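PDB 3K89: malonyl CoA-ACP transacylase from Xanthomonas oryzae pv. oryzae, which probably transfers the malonyl group of malonyl-CoA to the holo form of the acyl carrier protein, giving malonyl-ACP and free CoA. Local coordinates for residues A[7-12]-A[264-269]; A[59-64]-A[122-127]; A[146-151]-A[182-187]. All coordinates share one frame; numbering follows the deposited sequence.

Interaction 1: residues A[7-12]-A[264-269]; sequences AFVFPG and QALASQ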
loop_
_atom_site.group_PDB
_atom_site.type_symbol
_atom_site.label_atom_id
_atom_site.label_comp_id
_atom_site.label_asym_id
_atom_site.label_seq_id
_atom_site.Cartn_x
_atom_site.Cartn_y
_atom_site.Cartn_z
ATOM N N ALA A 7 -3.796 -15.659 -2.716
ATOM C CA ALA A 7 -4.193 -14.292 -2.362
ATOM C C ALA A 7 -3.536 -13.313 -3.336
ATOM O O ALA A 7 -2.508 -13.623 -3.946
ATOM C CB ALA A 7 -3.791 -13.950 -0.931
ATOM N N PHE A 8 -4.142 -12.138 -3.481
ATOM C CA PHE A 8 -3.529 -11.036 -4.230
ATOM C C PHE A 8 -3.243 -9.924 -3.231
ATOM O O PHE A 8 -4.062 -9.673 -2.333
ATOM C CB PHE A 8 -4.476 -10.502 -5.302
ATOM C CG PHE A 8 -4.305 -11.142 -6.651
ATOM C CD1 PHE A 8 -4.126 -12.522 -6.765
ATOM C CD2 PHE A 8 -4.369 -10.369 -7.806
ATOM C CE1 PHE A 8 -3.982 -13.105 -8.028
ATOM C CE2 PHE A 8 -4.231 -10.940 -9.068
ATOM C CZ PHE A 8 -4.035 -12.313 -9.176
ATOM N N VAL A 9 -2.083 -9.284 -3.395
ATOM C CA VAL A 9 -1.709 -8.102 -2.575
ATOM C C VAL A 9 -1.414 -6.938 -3.509
ATOM O O VAL A 9 -0.911 -7.144 -4.613
ATOM C CB VAL A 9 -0.518 -8.355 -1.602
ATOM C CG1 VAL A 9 -0.887 -9.412 -0.537
ATOM C CG2 VAL A 9 0.762 -8.746 -2.336
ATOM N N PHE A 10 -1.711 -5.714 -3.052
ATOM C CA PHE A 10 -1.577 -4.541 -3.914
ATOM C C PHE A 10 -0.603 -3.554 -3.302
ATOM O O PHE A 10 -0.681 -3.270 -2.108
ATOM C CB PHE A 10 -2.950 -3.888 -4.113
ATOM C CG PHE A 10 -3.963 -4.824 -4.726
ATOM C CD1 PHE A 10 -4.712 -5.695 -3.918
ATOM C CD2 PHE A 10 -4.124 -4.868 -6.114
ATOM C CE1 PHE A 10 -5.640 -6.599 -4.518
ATOM C CE2 PHE A 10 -5.053 -5.737 -6.715
ATOM C CZ PHE A 10 -5.801 -6.616 -5.913
ATOM N N PRO A 11 0.344 -3.058 -4.114
ATOM C CA PRO A 11 1.392 -2.181 -3.590
ATOM C C PRO A 11 0.957 -0.744 -3.336
ATOM O O PRO A 11 -0.066 -0.288 -3.837
ATOM C CB PRO A 11 2.443 -2.199 -4.702
ATOM C CG PRO A 11 1.631 -2.358 -5.937
ATOM C CD PRO A 11 0.529 -3.340 -5.550
ATOM N N GLY A 12 1.778 -0.040 -2.563
ATOM C CA GLY A 12 1.473 1.341 -2.215
ATOM C C GLY A 12 2.678 2.226 -2.464
ATOM O O GLY A 12 3.597 1.858 -3.206
ATOM N N GLN A 264 0.925 -12.942 7.686
ATOM C CA GLN A 264 0.732 -14.081 8.606
ATOM C C GLN A 264 -0.737 -14.505 8.673
ATOM O O GLN A 264 -1.040 -15.707 8.756
ATOM C CB GLN A 264 1.273 -13.747 10.008
ATOM C CG GLN A 264 2.801 -13.683 10.042
ATOM C CD GLN A 264 3.361 -13.106 11.347
ATOM O OE1 GLN A 264 2.662 -12.438 12.108
ATOM N NE2 GLN A 264 4.637 -13.367 11.599
ATOM N N ALA A 265 -1.649 -13.535 8.608
ATOM C CA ALA A 265 -3.090 -13.834 8.631
ATOM C C ALA A 265 -3.502 -14.597 7.381
ATOM O O ALA A 265 -4.291 -15.551 7.464
ATOM C CB ALA A 265 -3.932 -12.561 8.804
ATOM N N LEU A 266 -2.984 -14.166 6.224
ATOM C CA LEU A 266 -3.207 -14.886 4.960
ATOM C C LEU A 266 -2.738 -16.337 5.067
ATOM O O LEU A 266 -3.513 -17.250 4.771
ATOM C CB LEU A 266 -2.508 -14.191 3.787
ATOM C CG LEU A 266 -3.030 -12.796 3.403
ATOM C CD1 LEU A 266 -2.113 -12.191 2.322
ATOM C CD2 LEU A 266 -4.497 -12.833 2.946
ATOM N N ALA A 267 -1.488 -16.523 5.493
ATOM C CA ALA A 267 -0.884 -17.854 5.634
ATOM C C ALA A 267 -1.663 -18.723 6.619
ATOM O O ALA A 267 -1.842 -19.919 6.378
ATOM C CB ALA A 267 0.572 -17.737 6.062
ATOM N N SER A 268 -2.130 -18.128 7.711
ATOM C CA SER A 268 -2.877 -18.883 8.729
ATOM C C SER A 268 -4.237 -19.334 8.191
ATOM O O SER A 268 -4.860 -20.257 8.738
ATOM C CB SER A 268 -3.052 -18.054 10.006
ATOM O OG SER A 268 -4.081 -17.085 9.843
ATOM N N GLN A 269 -4.702 -18.695 7.121
ATOM C CA GLN A 269 -5.992 -19.048 6.540
ATOM C C GLN A 269 -5.856 -19.948 5.310
ATOM O O GLN A 269 -6.797 -20.086 4.527
ATOM C CB GLN A 269 -6.813 -17.785 6.239
ATOM C CG GLN A 269 -7.285 -17.079 7.503
ATOM C CD GLN A 269 -8.103 -15.830 7.239
ATOM O OE1 GLN A 269 -7.888 -14.793 7.872
ATOM N NE2 GLN A 269 -9.052 -15.919 6.318
#
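Leu266 reaches from its helix with the forked end of its side chain set over Ala7, both methyls, CD1 and CD2, lying 4.1 Å from Ala7 CB. The lone methyl of Ala7 thus faces the whole fork, while CD1 also turns to the next residue on the same face of the strand, Val9, and comes within 4.2 Å of Val9 CG1. Val9 and Leu266 run at a slant to each other, one branch of each doing the touching. In Leu266, CG lies anti to the carbonyl carbon (chi1 -66°), which sends it toward the strand, and chi2 of 174° puts CD1 at the extended end, where it reaches Val9. Strand 6-10 is the middle strand of the parallel sheet in the large, hydrolase-like part of the acyltransferase fold, and helix 259-268 packs on one face before the chain enters the adjacent strand 273-276. Alternation along the strand puts Ala7 and Val9 on this helix side and sends Phe8 to the other, where its ring meets Trp76 and Trp79. Small Ala7 and beta-branched Val9 suit a buried strand under a helix, and Leu266 also touches Leu89 and Ile274 of the flanking strands.

Interaction 2: residues A[59-64]-A[122-127]; sequences NRTEYT and FMQAAA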
loop_
_atom_site.group_PDB
_atom_site.type_symbol
_atom_site.label_atom_id
_atom_site.label_comp_id
_atom_site.label_asym_id
_atom_site.label_seq_id
_atom_site.Cartn_x
_atom_site.Cartn_y
_atom_site.Cartn_z
ATOM N N ASN A 59 5.742 11.356 -7.814
ATOM C CA ASN A 59 6.175 10.973 -6.460
ATOM C C ASN A 59 5.474 11.698 -5.299
ATOM O O ASN A 59 5.645 11.321 -4.125
ATOM C CB ASN A 59 7.692 11.161 -6.338
ATOM C CG ASN A 59 8.473 10.134 -7.132
ATOM O OD1 ASN A 59 7.952 9.078 -7.485
ATOM N ND2 ASN A 59 9.741 10.439 -7.418
ATOM N N ARG A 60 4.697 12.729 -5.614
ATOM C CA ARG A 60 3.909 13.446 -4.609
ATOM C C ARG A 60 2.664 12.609 -4.328
ATOM O O ARG A 60 1.926 12.284 -5.254
ATOM C CB ARG A 60 3.485 14.811 -5.147
ATOM C CG ARG A 60 3.105 15.828 -4.094
ATOM C CD ARG A 60 4.030 17.062 -4.134
ATOM N NE ARG A 60 3.704 17.888 -5.297
ATOM C CZ ARG A 60 4.550 18.252 -6.264
ATOM N NH1 ARG A 60 5.837 17.926 -6.222
ATOM N NH2 ARG A 60 4.101 18.981 -7.271
ATOM N N THR A 61 2.443 12.288 -3.060
ATOM C CA THR A 61 1.462 11.266 -2.676
ATOM C C THR A 61 0.016 11.469 -3.180
ATOM O O THR A 61 -0.670 10.486 -3.475
ATOM C CB THR A 61 1.534 10.972 -1.156
ATOM O OG1 THR A 61 1.004 9.665 -0.891
ATOM C CG2 THR A 61 0.790 12.021 -0.329
ATOM N N GLU A 62 -0.447 12.712 -3.316
ATOM C CA GLU A 62 -1.802 12.928 -3.856
ATOM C C GLU A 62 -1.925 12.415 -5.298
ATOM O O GLU A 62 -3.038 12.099 -5.740
ATOM C CB GLU A 62 -2.235 14.406 -3.787
ATOM C CG GLU A 62 -1.558 15.340 -4.774
ATOM C CD GLU A 62 -2.319 16.656 -4.901
ATOM O OE1 GLU A 62 -1.817 17.670 -4.368
ATOM O OE2 GLU A 62 -3.429 16.683 -5.471
ATOM N N TYR A 63 -0.803 12.365 -6.020
ATOM C CA TYR A 63 -0.759 11.783 -7.360
ATOM C C TYR A 63 -0.318 10.331 -7.360
ATOM O O TYR A 63 -0.861 9.532 -8.118
ATOM C CB TYR A 63 0.130 12.610 -8.307
ATOM C CG TYR A 63 -0.319 14.057 -8.373
ATOM C CD1 TYR A 63 -1.525 14.402 -8.998
ATOM C CD2 TYR A 63 0.425 15.067 -7.767
ATOM C CE1 TYR A 63 -1.976 15.723 -9.039
ATOM C CE2 TYR A 63 -0.023 16.405 -7.802
ATOM C CZ TYR A 63 -1.222 16.708 -8.440
ATOM O OH TYR A 63 -1.685 17.996 -8.497
ATOM N N THR A 64 0.671 9.989 -6.538
ATOM C CA THR A 64 1.143 8.599 -6.503
ATOM C C THR A 64 -0.002 7.655 -6.197
ATOM O O THR A 64 -0.083 6.570 -6.778
ATOM C CB THR A 64 2.209 8.373 -5.420
ATOM O OG1 THR A 64 3.076 9.508 -5.380
ATOM C CG2 THR A 64 3.010 7.123 -5.705
ATOM N N PHE A 122 -5.220 15.257 1.901
ATOM C CA PHE A 122 -5.420 15.476 3.327
ATOM C C PHE A 122 -4.127 15.180 4.066
ATOM O O PHE A 122 -3.767 15.915 4.993
ATOM C CB PHE A 122 -6.535 14.599 3.906
ATOM C CG PHE A 122 -7.900 14.815 3.279
ATOM C CD1 PHE A 122 -8.278 16.065 2.793
ATOM C CD2 PHE A 122 -8.820 13.769 3.226
ATOM C CE1 PHE A 122 -9.549 16.248 2.221
ATOM C CE2 PHE A 122 -10.088 13.945 2.669
ATOM C CZ PHE A 122 -10.452 15.183 2.173
ATOM N N MET A 123 -3.453 14.095 3.671
ATOM C CA MET A 123 -2.190 13.695 4.303
ATOM C C MET A 123 -1.117 14.759 4.115
ATOM O O MET A 123 -0.398 15.098 5.062
ATOM C CB MET A 123 -1.706 12.361 3.736
ATOM C CG MET A 123 -2.591 11.188 4.142
ATOM S SD MET A 123 -2.287 9.707 3.148
ATOM C CE MET A 123 -0.858 9.024 3.977
ATOM N N GLN A 124 -1.020 15.282 2.896
ATOM C CA GLN A 124 -0.002 16.274 2.575
ATOM C C GLN A 124 -0.212 17.564 3.353
ATOM O O GLN A 124 0.759 18.173 3.816
ATOM C CB GLN A 124 0.033 16.542 1.072
ATOM C CG GLN A 124 1.241 17.344 0.611
ATOM C CD GLN A 124 2.510 16.508 0.569
ATOM O OE1 GLN A 124 2.642 15.600 -0.263
ATOM N NE2 GLN A 124 3.451 16.809 1.465
ATOM N N ALA A 125 -1.474 17.954 3.505
ATOM C CA ALA A 125 -1.839 19.189 4.199
ATOM C C ALA A 125 -1.594 19.086 5.696
ATOM O O ALA A 125 -1.370 20.106 6.366
ATOM C CB ALA A 125 -3.287 19.534 3.927
ATOM N N ALA A 126 -1.632 17.857 6.210
ATOM C CA ALA A 126 -1.403 17.599 7.620
ATOM C C ALA A 126 0.062 17.812 7.965
ATOM O O ALA A 126 0.386 18.175 9.096
ATOM C CB ALA A 126 -1.829 16.192 7.974
ATOM N N ALA A 127 0.934 17.598 6.987
ATOM C CA ALA A 127 2.371 17.711 7.176
ATOM C C ALA A 127 3.041 18.344 5.960
ATOM O O ALA A 127 3.619 17.645 5.127
ATOM C CB ALA A 127 2.981 16.342 7.476
HETATM O O HOH W 1 4.163 13.444 -0.928
HETATM O O HOH W 2 0.672 15.105 -2.056
#
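Gln124 meets Arg60 and Thr61 through a single atom, its amide oxygen OE1, which points at the start of helix 61-81. The close part of the contact is small: OE1 lies 3.9 Å from Arg60 CG and 4.0 Å from Thr61 CG2, so two aliphatic groups frame the oxygen without bonding to it. Gln124 gets there by a bent chain, with CG anti to the backbone N (chi1 -168°) and a turn at chi2 (76°) that swings the amide across the gap. Thr61 is the buried member; its methyl faces Gln124, whereas its hydroxyl pairs with Gln13 and Gln65. Arg60 crosses the glutamine at about a right angle, its guanidinium plane 72° from the amide plane, and is the more open, partly exposed member. The contact joins two helices of the acyltransferase domain, the Thr61 side chain about 8 Å from that of predicted active-site Ser94.

The looser part is filled by water. One molecule accepts from Thr61 N and donates to Gln124 OE1 at 2.7 Å; a second accepts from Glu62 N at 2.9 Å and donates to the same OE1. The two approach OE1 from directions roughly at right angles. Gln124 NE2 is used on Ser199 OG, so both ends of the amide have partners, consistent with this orientation. Glu62 turns its carboxylate to Arg117 and Gln121 of helix 109-126, a second tie between the same helices.

Arg60 occupies the N-cap position, and its carbonyl receives Tyr63 N and Thr64 N from opposite faces. The amides of Thr61 and Glu62, in the first turn, have no preceding helical carbonyl to bind. Glutamine suits its place because its oxygen, relayed by two waters, answers both N-H groups, and the partial positive charge of the helix start would favour such an acceptor.

Interaction 3: residues A[146-151]-A[182-187]; sequences LEVCAE and LALLAE
The two helices of the small, ferredoxin-like subdomain of the acyltransferase fold lie against one another here, with Val148 of helix 142-152 set against Leu184 and Leu185 of helix 175-187. The chain order is strand, helix, strand, strand, helix, strand, and both helices cover the same face of the antiparallel strands 193-195, 132-138, 168-172 and 158-165. The short segments run at 129° to one another, closer to antiparallel than to parallel, with their axes 9.4 Å apart at closest approach.

Val148 carries most of the contact from its helix. Its CG1, anti to the backbone N (chi1 162°), meets Leu184 CB at 3.9 Å and Leu185 CG at the same distance, settling against the base of Leu184 and the branch point of Leu185. The other branch, CG2, also meets Leu185, at 4.1 Å from its CD2. The valine and Leu184 lie alongside each other and point opposite ways, while Leu185 runs obliquely to the valine. A compact, beta-branched valine suits this buried spot between helices, and the longer Leu185 can serve two neighbours, reaching Val137 of strand 132-138 as well as the facing helix. Cys149 turns away from helix 175-187, toward Val158 of the sheet.

Toward the surface the character changes. Glu151 contributes aliphatic carbon at its base, and its extended chain carries the carboxylate outward, where it makes a long, weak ion pair with Arg188. Leu184, partly exposed, closes the contact on its outer side: its CD1 rests 3.9 Å from Glu151 CB and 4.0 Å from Val148 O.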
loop_
_atom_site.group_PDB
_atom_site.type_symbol
_atom_site.label_atom_id
_atom_site.label_comp_id
_atom_site.label_asym_id
_atom_site.label_seq_id
_atom_site.Cartn_x
_atom_site.Cartn_y
_atom_site.Cartn_z
ATOM N N LEU A 146 11.221 0.156 19.036
ATOM C CA LEU A 146 10.067 0.672 19.769
ATOM C C LEU A 146 10.477 1.435 21.025
ATOM O O LEU A 146 9.873 2.455 21.367
ATOM C CB LEU A 146 9.107 -0.461 20.126
ATOM C CG LEU A 146 8.028 -0.864 19.108
ATOM C CD1 LEU A 146 8.449 -0.729 17.658
ATOM C CD2 LEU A 146 7.585 -2.290 19.385
ATOM N N GLU A 147 11.522 0.957 21.691
ATOM C CA GLU A 147 11.975 1.643 22.896
ATOM C C GLU A 147 12.697 2.934 22.500
ATOM O O GLU A 147 12.519 3.958 23.156
ATOM C CB GLU A 147 12.834 0.728 23.790
ATOM C CG GLU A 147 12.820 1.125 25.293
ATOM C CD GLU A 147 11.841 0.300 26.162
ATOM O OE1 GLU A 147 11.661 -0.917 25.915
ATOM O OE2 GLU A 147 11.266 0.872 27.120
ATOM N N VAL A 148 13.451 2.889 21.401
ATOM C CA VAL A 148 14.145 4.076 20.856
ATOM C C VAL A 148 13.143 5.186 20.491
ATOM O O VAL A 148 13.359 6.353 20.814
ATOM C CB VAL A 148 15.069 3.732 19.647
ATOM C CG1 VAL A 148 15.407 4.972 18.833
ATOM C CG2 VAL A 148 16.361 3.081 20.114
ATOM N N CYS A 149 12.044 4.818 19.834
ATOM C CA CYS A 149 11.028 5.810 19.473
ATOM C C CYS A 149 10.480 6.523 20.704
ATOM O O CYS A 149 10.313 7.737 20.701
ATOM C CB CYS A 149 9.882 5.168 18.684
ATOM S SG CYS A 149 10.309 4.799 16.989
ATOM N N ALA A 150 10.201 5.760 21.757
ATOM C CA ALA A 150 9.664 6.328 22.983
ATOM C C ALA A 150 10.677 7.290 23.609
ATOM O O ALA A 150 10.310 8.378 24.074
ATOM C CB ALA A 150 9.301 5.213 23.961
ATOM N N GLU A 151 11.943 6.898 23.578
ATOM C CA GLU A 151 13.015 7.708 24.172
ATOM C C GLU A 151 13.311 8.990 23.403
ATOM O O GLU A 151 13.675 10.004 24.004
ATOM C CB GLU A 151 14.288 6.890 24.289
ATOM C CG GLU A 151 14.180 5.778 25.318
ATOM C CD GLU A 151 15.470 5.011 25.501
ATOM O OE1 GLU A 151 16.451 5.280 24.764
ATOM O OE2 GLU A 151 15.485 4.125 26.389
ATOM N N LEU A 182 16.974 8.217 14.937
ATOM C CA LEU A 182 18.083 7.742 14.132
ATOM C C LEU A 182 19.418 7.882 14.871
ATOM O O LEU A 182 20.228 6.961 14.826
ATOM C CB LEU A 182 18.123 8.456 12.776
ATOM C CG LEU A 182 16.971 8.150 11.806
ATOM C CD1 LEU A 182 17.102 8.975 10.518
ATOM C CD2 LEU A 182 16.869 6.666 11.485
ATOM N N ALA A 183 19.613 9.014 15.553
ATOM C CA ALA A 183 20.800 9.239 16.403
ATOM C C ALA A 183 20.918 8.187 17.510
ATOM O O ALA A 183 22.004 7.631 17.724
ATOM C CB ALA A 183 20.776 10.641 17.005
ATOM N N LEU A 184 19.811 7.908 18.199
ATOM C CA LEU A 184 19.805 6.926 19.289
ATOM C C LEU A 184 20.078 5.505 18.786
ATOM O O LEU A 184 20.790 4.726 19.443
ATOM C CB LEU A 184 18.501 6.988 20.095
ATOM C CG LEU A 184 18.186 8.272 20.871
ATOM C CD1 LEU A 184 16.887 8.121 21.649
ATOM C CD2 LEU A 184 19.332 8.663 21.810
ATOM N N LEU A 185 19.530 5.180 17.615
ATOM C CA LEU A 185 19.812 3.902 16.971
ATOM C C LEU A 185 21.293 3.771 16.638
ATOM O O LEU A 185 21.892 2.708 16.853
ATOM C CB LEU A 185 18.950 3.712 15.716
ATOM C CG LEU A 185 17.496 3.293 15.966
ATOM C CD1 LEU A 185 16.651 3.591 14.739
ATOM C CD2 LEU A 185 17.373 1.821 16.356
ATOM N N ALA A 186 21.874 4.859 16.133
ATOM C CA ALA A 186 23.291 4.908 15.775
ATOM C C ALA A 186 24.206 4.729 16.991
ATOM O O ALA A 186 25.239 4.061 16.889
ATOM C CB ALA A 186 23.617 6.209 15.049
ATOM N N GLU A 187 23.827 5.311 18.129
ATOM C CA GLU A 187 24.632 5.184 19.354
ATOM C C GLU A 187 24.417 3.819 20.013
ATOM O O GLU A 187 25.171 3.427 20.911
ATOM C CB GLU A 187 24.353 6.321 20.345
ATOM C CG GLU A 187 25.627 6.896 21.023
ATOM C CD GLU A 187 26.254 8.089 20.266
ATOM O OE1 GLU A 187 25.507 8.869 19.629
ATOM O OE2 GLU A 187 27.496 8.268 20.326
#

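Overall arrangement
From the N terminus, the chain first lays down strand 6-10, which meets its partner helix only near the end of the fold; segments 7-12 and 264-269 are separated by 251 residues, so interaction 1 closes the long outer loop, and both other contacts fall within it. Interaction 2 comes first, joining the start of helix 61-81 to the end of helix 109-126; the chain between them carries strand 86-92 and the predicted active-site Ser94. After it closes, interaction 3 opens and closes inside the small subdomain, pairing its two helices. Interactions 2 and 3 therefore follow in series, and none cross. Interactions 1 and 2 lie on opposite sides of the chain's centre, their centres about 26 Å apart, while interaction 3 sits farther out.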